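Local atomic coordinates of SusD superfamily protein (Bacteroides vulgatus, PDB entry 3MYV), a protein that probably binds polysaccharide at the cell surface as a SusD-family protein of the outer membrane. Residues Lys182-Arg193 and Gln215-Tyr226; Tyr234-Ala242 and Leu312-Leu320. All coordinates share one frame; numbering follows the deposited sequence.

Contact 1 (182-193 with 215-226) closes before contact 2 (234-242 with 312-320) opens, so the two follow one another in series along the chain. Contact 1 pairs the start of helix 189-202 with the end of helix 206-223, in the helical part of the fold. Contact 2 joins two loops, one running from helix 206-223 to strand 248-252 and the other lying between strands 307-312 and 329-333. Their centres are about 23 Å apart and their nearest atoms about 9 Å apart, without touching. The chain thus passes within a few residues from a helical hairpin to a surface loop pair that ties segments distant in sequence.

Contact 1: Lys182-Arg193 and Gln215-Tyr226; sequences KNNGRMNKYAAR and QLIKDADTSGSY
Y190 and R193 both hold CG anti to their own carbonyl carbon (chi1 -75° in Y190), which sends the ring and the guanidinium from helix 189-202 to the last turns of helix 206-223. The two helices form an antiparallel hairpin, consistent with the TPR-clan assignment of this family; their short segments run at 156° with axes 10.9 Å apart. The Y190 ring is a knob in the hole formed by L216, D219, A220 and S223, and its CD1 lies 3.5 Å from L216 CD1. Y226 CE2 lies over one face of that ring, 3.5 Å from Y190 CG, the two ring planes being inclined at 59°. One turn further on, a bend at chi3 of R193 lets NH1 and NH2 close end-on on a single oxygen, D219 OD2, in a salt bridge with OD2 near the guanidinium plane. Q215 NE2 binds the other oxygen, D219 OD1, so both oxygens of the carboxylate are engaged, while L216 CD1 lies over one guanidinium face. At the other end the extended chain of K182 runs over a face of the Y226 ring, giving a CH-pi contact from CE and a cation-pi contact from NZ, and NZ donates to S225 O at 2.7 Å on a lone pair. The Y226 hydroxyl accepts from N188 ND2 at 3.0 Å, so this tyrosine is held at its hydroxyl as well as its face, and F249 meets its ring edge-to-face. N188 also N-caps helix 189-202: its OD1 accepts from A191 N at 3.1 Å in a nearly straight bond.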
loop_
_atom_site.group_PDB
_atom_site.type_symbol
_atom_site.label_atom_id
_atom_site.label_comp_id
_atom_site.label_asym_id
_atom_site.label_seq_id
_atom_site.Cartn_x
_atom_site.Cartn_y
_atom_site.Cartn_z
ATOM N N LYS A 182 -12.068 11.084 13.290
ATOM C CA LYS A 182 -12.201 10.286 12.100
ATOM C C LYS A 182 -12.853 11.097 10.991
ATOM O O LYS A 182 -13.822 11.824 11.230
ATOM C CB LYS A 182 -13.055 9.060 12.403
ATOM C CG LYS A 182 -12.330 8.034 13.259
ATOM C CD LYS A 182 -13.276 6.923 13.699
ATOM C CE LYS A 182 -12.641 6.042 14.783
ATOM N NZ LYS A 182 -13.622 5.126 15.432
ATOM N N ASN A 183 -12.354 10.935 9.774
ATOM C CA ASN A 183 -13.001 11.519 8.610
ATOM C C ASN A 183 -12.963 10.467 7.524
ATOM O O ASN A 183 -11.953 10.309 6.857
ATOM C CB ASN A 183 -12.283 12.798 8.161
ATOM C CG ASN A 183 -13.079 13.586 7.115
ATOM O OD1 ASN A 183 -14.242 13.286 6.834
ATOM N ND2 ASN A 183 -12.460 14.596 6.558
ATOM N N ASN A 184 -14.061 9.724 7.372
ATOM C CA ASN A 184 -14.026 8.483 6.602
ATOM C C ASN A 184 -13.715 8.786 5.152
ATOM O O ASN A 184 -14.378 9.618 4.550
ATOM C CB ASN A 184 -15.369 7.732 6.687
ATOM C CG ASN A 184 -15.633 7.115 8.043
ATOM O OD1 ASN A 184 -14.720 6.795 8.814
ATOM N ND2 ASN A 184 -16.910 6.882 8.318
ATOM N N GLY A 185 -12.694 8.127 4.601
ATOM C CA GLY A 185 -12.271 8.371 3.222
ATOM C C GLY A 185 -10.983 9.196 3.177
ATOM O O GLY A 185 -10.368 9.364 2.107
ATOM N N ARG A 186 -10.565 9.711 4.333
ATOM C CA ARG A 186 -9.326 10.474 4.432
ATOM C C ARG A 186 -8.453 10.019 5.612
ATOM O O ARG A 186 -8.901 9.268 6.484
ATOM C CB ARG A 186 -9.653 11.971 4.519
ATOM C CG ARG A 186 -10.372 12.508 3.264
ATOM C CD ARG A 186 -11.034 13.894 3.433
ATOM N NE ARG A 186 -10.152 14.965 3.899
ATOM C CZ ARG A 186 -10.504 16.256 3.971
ATOM N NH1 ARG A 186 -11.687 16.673 3.540
ATOM N NH2 ARG A 186 -9.665 17.157 4.461
HETATM N N MSE A 187 -7.208 10.484 5.632
HETATM C CA MSE A 187 -6.285 10.184 6.708
HETATM C C MSE A 187 -6.523 11.148 7.875
HETATM O O MSE A 187 -6.712 12.354 7.669
HETATM C CB MSE A 187 -4.824 10.320 6.224
HETATM C CG MSE A 187 -4.412 9.187 5.305
HETATM SE SE MSE A 187 -2.562 9.133 4.885
HETATM C CE MSE A 187 -2.578 10.390 3.429
ATOM N N ASN A 188 -6.477 10.605 9.083
ATOM C CA ASN A 188 -6.402 11.384 10.315
ATOM C C ASN A 188 -5.069 11.076 11.009
ATOM O O ASN A 188 -4.221 10.392 10.443
ATOM C CB ASN A 188 -7.584 11.086 11.244
ATOM C CG ASN A 188 -7.575 9.651 11.783
ATOM O OD1 ASN A 188 -6.792 8.829 11.346
ATOM N ND2 ASN A 188 -8.446 9.368 12.749
ATOM N N LYS A 189 -4.889 11.570 12.224
ATOM C CA LYS A 189 -3.605 11.404 12.937
ATOM C C LYS A 189 -3.242 9.934 13.107
ATOM O O LYS A 189 -2.083 9.552 12.950
ATOM C CB LYS A 189 -3.660 12.111 14.293
ATOM C CG LYS A 189 -2.319 12.206 15.013
ATOM C CD LYS A 189 -2.493 13.018 16.306
ATOM C CE LYS A 189 -1.239 12.982 17.129
ATOM N NZ LYS A 189 -1.244 14.026 18.139
ATOM N N TYR A 190 -4.229 9.090 13.396
ATOM C CA TYR A 190 -3.950 7.669 13.503
ATOM C C TYR A 190 -3.403 7.054 12.224
ATOM O O TYR A 190 -2.434 6.288 12.274
ATOM C CB TYR A 190 -5.172 6.903 13.969
ATOM C CG TYR A 190 -5.496 7.047 15.422
ATOM C CD1 TYR A 190 -5.006 6.135 16.361
ATOM C CD2 TYR A 190 -6.376 8.024 15.850
ATOM C CE1 TYR A 190 -5.341 6.253 17.708
ATOM C CE2 TYR A 190 -6.733 8.139 17.175
ATOM C CZ TYR A 190 -6.213 7.261 18.095
ATOM O OH TYR A 190 -6.586 7.400 19.401
ATOM N N ALA A 191 -4.028 7.369 11.088
ATOM C CA ALA A 191 -3.585 6.927 9.779
ATOM C C ALA A 191 -2.168 7.362 9.517
ATOM O O ALA A 191 -1.307 6.574 9.053
ATOM C CB ALA A 191 -4.532 7.505 8.664
ATOM N N ALA A 192 -1.918 8.641 9.754
ATOM C CA ALA A 192 -0.579 9.193 9.522
ATOM C C ALA A 192 0.508 8.513 10.358
ATOM O O ALA A 192 1.619 8.294 9.860
ATOM C CB ALA A 192 -0.561 10.736 9.788
ATOM N N ARG A 193 0.205 8.204 11.623
ATOM C CA ARG A 193 1.145 7.457 12.467
ATOM C C ARG A 193 1.310 6.013 11.970
ATOM O O ARG A 193 2.411 5.486 11.979
ATOM C CB ARG A 193 0.697 7.459 13.945
ATOM C CG ARG A 193 0.644 8.874 14.569
ATOM C CD ARG A 193 -0.091 8.848 15.898
ATOM N NE ARG A 193 0.674 8.154 16.926
ATOM C CZ ARG A 193 0.158 7.640 18.032
ATOM N NH1 ARG A 193 -1.168 7.645 18.249
ATOM N NH2 ARG A 193 0.965 7.095 18.920
ATOM N N GLN A 215 2.966 2.091 20.426
ATOM C CA GLN A 215 2.208 3.148 21.090
ATOM C C GLN A 215 0.883 3.366 20.389
ATOM O O GLN A 215 -0.119 3.688 21.038
ATOM C CB GLN A 215 2.988 4.470 21.135
ATOM C CG GLN A 215 2.322 5.519 22.042
ATOM C CD GLN A 215 2.212 5.046 23.484
ATOM O OE1 GLN A 215 3.219 4.718 24.116
ATOM N NE2 GLN A 215 0.997 5.000 24.006
ATOM N N LEU A 216 0.883 3.211 19.062
ATOM C CA LEU A 216 -0.325 3.382 18.256
ATOM C C LEU A 216 -1.350 2.312 18.624
ATOM O O LEU A 216 -2.558 2.598 18.737
ATOM C CB LEU A 216 0.044 3.317 16.746
ATOM C CG LEU A 216 -1.067 3.505 15.710
ATOM C CD1 LEU A 216 -1.779 4.813 15.932
ATOM C CD2 LEU A 216 -0.500 3.445 14.257
ATOM N N ILE A 217 -0.890 1.076 18.802
ATOM C CA ILE A 217 -1.777 -0.013 19.229
ATOM C C ILE A 217 -2.334 0.275 20.618
ATOM O O ILE A 217 -3.540 0.104 20.866
ATOM C CB ILE A 217 -1.054 -1.370 19.225
ATOM C CG1 ILE A 217 -0.724 -1.808 17.785
ATOM C CG2 ILE A 217 -1.876 -2.439 19.879
ATOM C CD1 ILE A 217 0.356 -2.871 17.738
ATOM N N LYS A 218 -1.461 0.745 21.515
ATOM C CA LYS A 218 -1.892 1.075 22.863
ATOM C C LYS A 218 -2.930 2.197 22.850
ATOM O O LYS A 218 -3.953 2.103 23.559
ATOM C CB LYS A 218 -0.711 1.441 23.739
ATOM C CG LYS A 218 0.164 0.253 24.106
ATOM C CD LYS A 218 1.448 0.701 24.729
ATOM C CE LYS A 218 2.189 -0.440 25.382
ATOM N NZ LYS A 218 3.605 0.026 25.636
ATOM N N ASP A 219 -2.686 3.222 22.024
ATOM C CA ASP A 219 -3.610 4.351 21.909
ATOM C C ASP A 219 -4.960 3.927 21.309
ATOM O O ASP A 219 -6.010 4.385 21.766
ATOM C CB ASP A 219 -3.015 5.497 21.084
ATOM C CG ASP A 219 -1.786 6.123 21.728
ATOM O OD1 ASP A 219 -1.532 5.893 22.948
ATOM O OD2 ASP A 219 -1.048 6.823 20.996
ATOM N N ALA A 220 -4.948 3.081 20.281
ATOM C CA ALA A 220 -6.211 2.504 19.754
ATOM C C ALA A 220 -7.028 1.797 20.848
ATOM O O ALA A 220 -8.264 1.931 20.923
ATOM C CB ALA A 220 -5.926 1.535 18.615
ATOM N N ASP A 221 -6.327 1.032 21.675
ATOM C CA ASP A 221 -6.961 0.288 22.760
ATOM C C ASP A 221 -7.500 1.194 23.862
ATOM O O ASP A 221 -8.625 1.008 24.322
ATOM C CB ASP A 221 -5.973 -0.716 23.337
ATOM C CG ASP A 221 -5.710 -1.846 22.391
ATOM O OD1 ASP A 221 -6.566 -2.053 21.500
ATOM O OD2 ASP A 221 -4.666 -2.515 22.516
ATOM N N THR A 222 -6.711 2.187 24.279
ATOM C CA THR A 222 -7.120 3.093 25.362
ATOM C C THR A 222 -8.313 3.960 24.950
ATOM O O THR A 222 -9.235 4.185 25.726
ATOM C CB THR A 222 -5.961 4.027 25.787
ATOM O OG1 THR A 222 -4.859 3.241 26.259
ATOM C CG2 THR A 222 -6.410 4.977 26.891
ATOM N N SER A 223 -8.290 4.450 23.719
ATOM C CA SER A 223 -9.377 5.291 23.217
ATOM C C SER A 223 -10.609 4.494 22.799
ATOM O O SER A 223 -11.725 5.027 22.772
ATOM C CB SER A 223 -8.871 6.116 22.031
ATOM O OG SER A 223 -8.529 5.259 20.948
ATOM N N GLY A 224 -10.404 3.234 22.431
ATOM C CA GLY A 224 -11.445 2.410 21.819
ATOM C C GLY A 224 -11.768 2.789 20.384
ATOM O O GLY A 224 -12.737 2.292 19.810
ATOM N N SER A 225 -10.930 3.626 19.782
ATOM C CA SER A 225 -11.255 4.207 18.484
ATOM C C SER A 225 -11.016 3.273 17.312
ATOM O O SER A 225 -11.636 3.445 16.258
ATOM C CB SER A 225 -10.517 5.524 18.307
ATOM O OG SER A 225 -11.053 6.459 19.221
ATOM N N TYR A 226 -10.133 2.288 17.508
ATOM C CA TYR A 226 -9.892 1.231 16.534
ATOM C C TYR A 226 -9.716 -0.084 17.278
ATOM O O TYR A 226 -9.293 -0.094 18.444
ATOM C CB TYR A 226 -8.678 1.533 15.674
ATOM C CG TYR A 226 -8.789 2.826 14.943
ATOM C CD1 TYR A 226 -9.406 2.899 13.685
ATOM C CD2 TYR A 226 -8.290 4.011 15.507
ATOM C CE1 TYR A 226 -9.494 4.112 13.008
ATOM C CE2 TYR A 226 -8.392 5.220 14.843
ATOM C CZ TYR A 226 -8.999 5.269 13.597
ATOM O OH TYR A 226 -9.082 6.458 12.920
HETATM O O HOH W 1 -9.465 8.750 19.307
#

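Contact 2: Tyr234-Ala242 and Leu312-Leu320; sequences YVAAWSVEA and LYKLRGTDL. With EDO (1,2-ethanediol), chain H.
K314 passes its aliphatic chain obliquely over one face of the W238 indole: CG, anti to the backbone N (chi1 177°), makes a CH-pi contact 3.8 Å from the centroid of the six-membered ring, and CE passes 3.8 Å from CZ2. The ammonium group travels on to E394, with which it forms a salt bridge, and to the V392 carbonyl; a water links it to the Y234 hydroxyl. A bound 1,2-ethanediol, probably from the crystallisation liquor, lies over the opposite face of the indole and donates from O2 to A237 O at 2.8 Å. R316 is the backbone partner. Its N donates to W238 O at 3.2 Å, and its O accepts from V240 N at 2.9 Å, with the donor almost in line with the carbonyl bond. The R316 side chain, bent at chi3, puts its guanidinium between two neighbours: V235 CG1 sits over the centre of one face, 3.5 Å from CZ, and the Y313 ring approaches the other. NH1 is held by Y313 O, which helps fix the rotation of the group. G317 brings its CA to V240 CG2, and its O is joined by a water to S239 OG. Next, T318 sets CG2 against V240 CG2 at 3.9 Å and beside the E241 carboxylate. On the facing loop, S239 OG accepts from E241 N, an ST turn. The two backbone bonds of R316 reach the residues flanking S239 and make one isolated parallel-type beta bridge, S239 with R316, between two surface loops of the SusD-family fold.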
loop_
_atom_site.group_PDB
_atom_site.type_symbol
_atom_site.label_atom_id
_atom_site.label_comp_id
_atom_site.label_asym_id
_atom_site.label_seq_id
_atom_site.Cartn_x
_atom_site.Cartn_y
_atom_site.Cartn_z
ATOM N N TYR A 234 -14.644 -11.613 10.956
ATOM C CA TYR A 234 -13.599 -11.231 9.986
ATOM C C TYR A 234 -14.099 -11.187 8.534
ATOM O O TYR A 234 -13.908 -10.186 7.830
ATOM C CB TYR A 234 -12.412 -12.195 10.109
ATOM C CG TYR A 234 -11.197 -11.810 9.308
ATOM C CD1 TYR A 234 -10.269 -10.912 9.800
ATOM C CD2 TYR A 234 -10.977 -12.357 8.039
ATOM C CE1 TYR A 234 -9.136 -10.605 9.070
ATOM C CE2 TYR A 234 -9.872 -12.032 7.307
ATOM C CZ TYR A 234 -8.962 -11.148 7.817
ATOM O OH TYR A 234 -7.844 -10.837 7.091
ATOM N N VAL A 235 -14.758 -12.252 8.079
ATOM C CA VAL A 235 -15.236 -12.264 6.691
ATOM C C VAL A 235 -16.229 -11.128 6.455
ATOM O O VAL A 235 -16.124 -10.382 5.458
ATOM C CB VAL A 235 -15.836 -13.626 6.299
ATOM C CG1 VAL A 235 -16.509 -13.537 4.926
ATOM C CG2 VAL A 235 -14.761 -14.679 6.293
ATOM N N ALA A 236 -17.182 -10.968 7.374
ATOM C CA ALA A 236 -18.188 -9.886 7.245
ATOM C C ALA A 236 -17.577 -8.482 7.249
ATOM O O ALA A 236 -18.197 -7.508 6.758
ATOM C CB ALA A 236 -19.282 -10.004 8.356
ATOM N N ALA A 237 -16.374 -8.347 7.812
ATOM C CA ALA A 237 -15.696 -7.053 7.903
ATOM C C ALA A 237 -15.215 -6.547 6.538
ATOM O O ALA A 237 -14.916 -5.355 6.378
ATOM C CB ALA A 237 -14.510 -7.125 8.907
ATOM N N TRP A 238 -15.172 -7.453 5.559
ATOM C CA TRP A 238 -14.750 -7.126 4.191
ATOM C C TRP A 238 -15.892 -6.796 3.254
ATOM O O TRP A 238 -15.665 -6.602 2.052
ATOM C CB TRP A 238 -13.877 -8.262 3.611
ATOM C CG TRP A 238 -12.590 -8.345 4.316
ATOM C CD1 TRP A 238 -12.249 -9.217 5.314
ATOM C CD2 TRP A 238 -11.472 -7.462 4.159
ATOM N NE1 TRP A 238 -10.971 -8.947 5.754
ATOM C CE2 TRP A 238 -10.483 -7.873 5.064
ATOM C CE3 TRP A 238 -11.202 -6.376 3.310
ATOM C CZ2 TRP A 238 -9.255 -7.226 5.164
ATOM C CZ3 TRP A 238 -9.994 -5.739 3.418
ATOM C CH2 TRP A 238 -9.034 -6.164 4.329
ATOM N N SER A 239 -17.100 -6.669 3.800
ATOM C CA SER A 239 -18.279 -6.368 3.018
ATOM C C SER A 239 -18.446 -4.880 2.729
ATOM O O SER A 239 -18.147 -4.026 3.569
ATOM C CB SER A 239 -19.533 -6.845 3.767
ATOM O OG SER A 239 -20.715 -6.503 3.060
ATOM N N VAL A 240 -19.047 -4.596 1.579
ATOM C CA VAL A 240 -19.525 -3.259 1.253
ATOM C C VAL A 240 -20.541 -2.743 2.261
ATOM O O VAL A 240 -20.807 -1.550 2.307
ATOM C CB VAL A 240 -20.165 -3.191 -0.166
ATOM C CG1 VAL A 240 -19.145 -3.549 -1.230
ATOM C CG2 VAL A 240 -21.417 -4.097 -0.265
ATOM N N GLU A 241 -21.139 -3.642 3.031
ATOM C CA GLU A 241 -22.068 -3.247 4.081
ATOM C C GLU A 241 -21.358 -2.902 5.379
ATOM O O GLU A 241 -22.011 -2.582 6.348
ATOM C CB GLU A 241 -23.102 -4.362 4.320
ATOM C CG GLU A 241 -23.846 -4.764 3.051
ATOM C CD GLU A 241 -25.015 -5.710 3.300
ATOM O OE1 GLU A 241 -24.804 -6.805 3.855
ATOM O OE2 GLU A 241 -26.142 -5.352 2.910
ATOM N N ALA A 242 -20.025 -2.969 5.418
ATOM C CA ALA A 242 -19.285 -2.697 6.640
ATOM C C ALA A 242 -18.112 -1.751 6.373
ATOM O O ALA A 242 -17.027 -1.950 6.892
ATOM C CB ALA A 242 -18.810 -4.004 7.259
ATOM N N LEU A 312 -9.750 -14.486 -5.121
ATOM C CA LEU A 312 -9.751 -13.839 -3.830
ATOM C C LEU A 312 -11.012 -12.989 -3.724
ATOM O O LEU A 312 -11.177 -12.002 -4.431
ATOM C CB LEU A 312 -8.538 -12.936 -3.633
ATOM C CG LEU A 312 -8.472 -12.238 -2.267
ATOM C CD1 LEU A 312 -8.311 -13.268 -1.146
ATOM C CD2 LEU A 312 -7.312 -11.186 -2.262
ATOM N N TYR A 313 -11.865 -13.369 -2.795
ATOM C CA TYR A 313 -13.082 -12.663 -2.554
ATOM C C TYR A 313 -12.973 -11.855 -1.252
ATOM O O TYR A 313 -13.692 -12.053 -0.263
ATOM C CB TYR A 313 -14.232 -13.659 -2.564
ATOM C CG TYR A 313 -15.596 -13.032 -2.621
ATOM C CD1 TYR A 313 -15.805 -11.794 -3.250
ATOM C CD2 TYR A 313 -16.694 -13.688 -2.091
ATOM C CE1 TYR A 313 -17.052 -11.247 -3.338
ATOM C CE2 TYR A 313 -17.980 -13.114 -2.157
ATOM C CZ TYR A 313 -18.132 -11.900 -2.774
ATOM O OH TYR A 313 -19.386 -11.341 -2.866
ATOM N N LYS A 314 -12.051 -10.906 -1.292
ATOM C CA LYS A 314 -11.806 -10.010 -0.186
ATOM C C LYS A 314 -12.581 -8.700 -0.333
ATOM O O LYS A 314 -12.863 -8.050 0.663
ATOM C CB LYS A 314 -10.292 -9.776 -0.015
ATOM C CG LYS A 314 -9.940 -8.789 1.065
ATOM C CD LYS A 314 -8.445 -8.724 1.332
ATOM C CE LYS A 314 -8.002 -9.587 2.465
ATOM N NZ LYS A 314 -6.508 -9.489 2.842
ATOM N N LEU A 315 -12.947 -8.311 -1.553
ATOM C CA LEU A 315 -13.767 -7.136 -1.736
ATOM C C LEU A 315 -15.181 -7.625 -2.032
ATOM O O LEU A 315 -15.542 -7.969 -3.180
ATOM C CB LEU A 315 -13.184 -6.252 -2.861
ATOM C CG LEU A 315 -11.768 -5.718 -2.527
ATOM C CD1 LEU A 315 -10.613 -6.621 -3.101
ATOM C CD2 LEU A 315 -11.582 -4.318 -3.031
ATOM N N ARG A 316 -15.978 -7.674 -0.974
ATOM C CA ARG A 316 -17.184 -8.485 -0.981
ATOM C C ARG A 316 -18.426 -7.608 -1.204
ATOM O O ARG A 316 -18.671 -6.663 -0.466
ATOM C CB ARG A 316 -17.293 -9.262 0.344
ATOM C CG ARG A 316 -16.107 -10.210 0.604
ATOM C CD ARG A 316 -16.228 -10.984 1.934
ATOM N NE ARG A 316 -17.224 -12.055 1.890
ATOM C CZ ARG A 316 -16.990 -13.301 1.478
ATOM N NH1 ARG A 316 -15.775 -13.678 1.045
ATOM N NH2 ARG A 316 -17.984 -14.199 1.516
ATOM N N GLY A 317 -19.217 -7.947 -2.207
ATOM C CA GLY A 317 -20.469 -7.252 -2.456
ATOM C C GLY A 317 -21.575 -7.955 -1.699
ATOM O O GLY A 317 -21.310 -8.833 -0.894
ATOM N N THR A 318 -22.814 -7.566 -1.966
ATOM C CA THR A 318 -23.981 -8.197 -1.344
ATOM C C THR A 318 -24.418 -9.500 -2.003
ATOM O O THR A 318 -25.206 -10.228 -1.415
ATOM C CB THR A 318 -25.169 -7.239 -1.338
ATOM O OG1 THR A 318 -25.514 -6.922 -2.691
ATOM C CG2 THR A 318 -24.808 -5.947 -0.598
ATOM N N ASP A 319 -23.917 -9.797 -3.208
ATOM C CA ASP A 319 -24.249 -11.026 -3.938
ATOM C C ASP A 319 -22.983 -11.738 -4.434
ATOM O O ASP A 319 -22.175 -11.128 -5.174
ATOM C CB ASP A 319 -25.159 -10.672 -5.134
ATOM C CG ASP A 319 -25.632 -11.918 -5.928
ATOM O OD1 ASP A 319 -25.839 -12.980 -5.308
ATOM O OD2 ASP A 319 -25.825 -11.837 -7.177
ATOM N N LEU A 320 -22.786 -13.007 -4.035
ATOM C CA LEU A 320 -21.569 -13.766 -4.438
ATOM C C LEU A 320 -21.297 -13.662 -5.934
ATOM O O LEU A 320 -20.141 -13.435 -6.351
ATOM C CB LEU A 320 -21.643 -15.267 -4.046
ATOM C CG LEU A 320 -20.520 -16.220 -4.579
ATOM C CD1 LEU A 320 -19.111 -15.893 -4.042
ATOM C CD2 LEU A 320 -20.841 -17.718 -4.314
HETATM C C1 EDO H . -10.668 -3.777 6.574
HETATM O O1 EDO H . -11.001 -2.618 7.344
HETATM C C2 EDO H . -11.923 -4.595 6.261
HETATM O O2 EDO H . -12.778 -3.832 5.420
HETATM O O HOH W 2 -7.012 -11.782 4.385
HETATM O O HOH W 3 -21.184 -8.809 1.837
#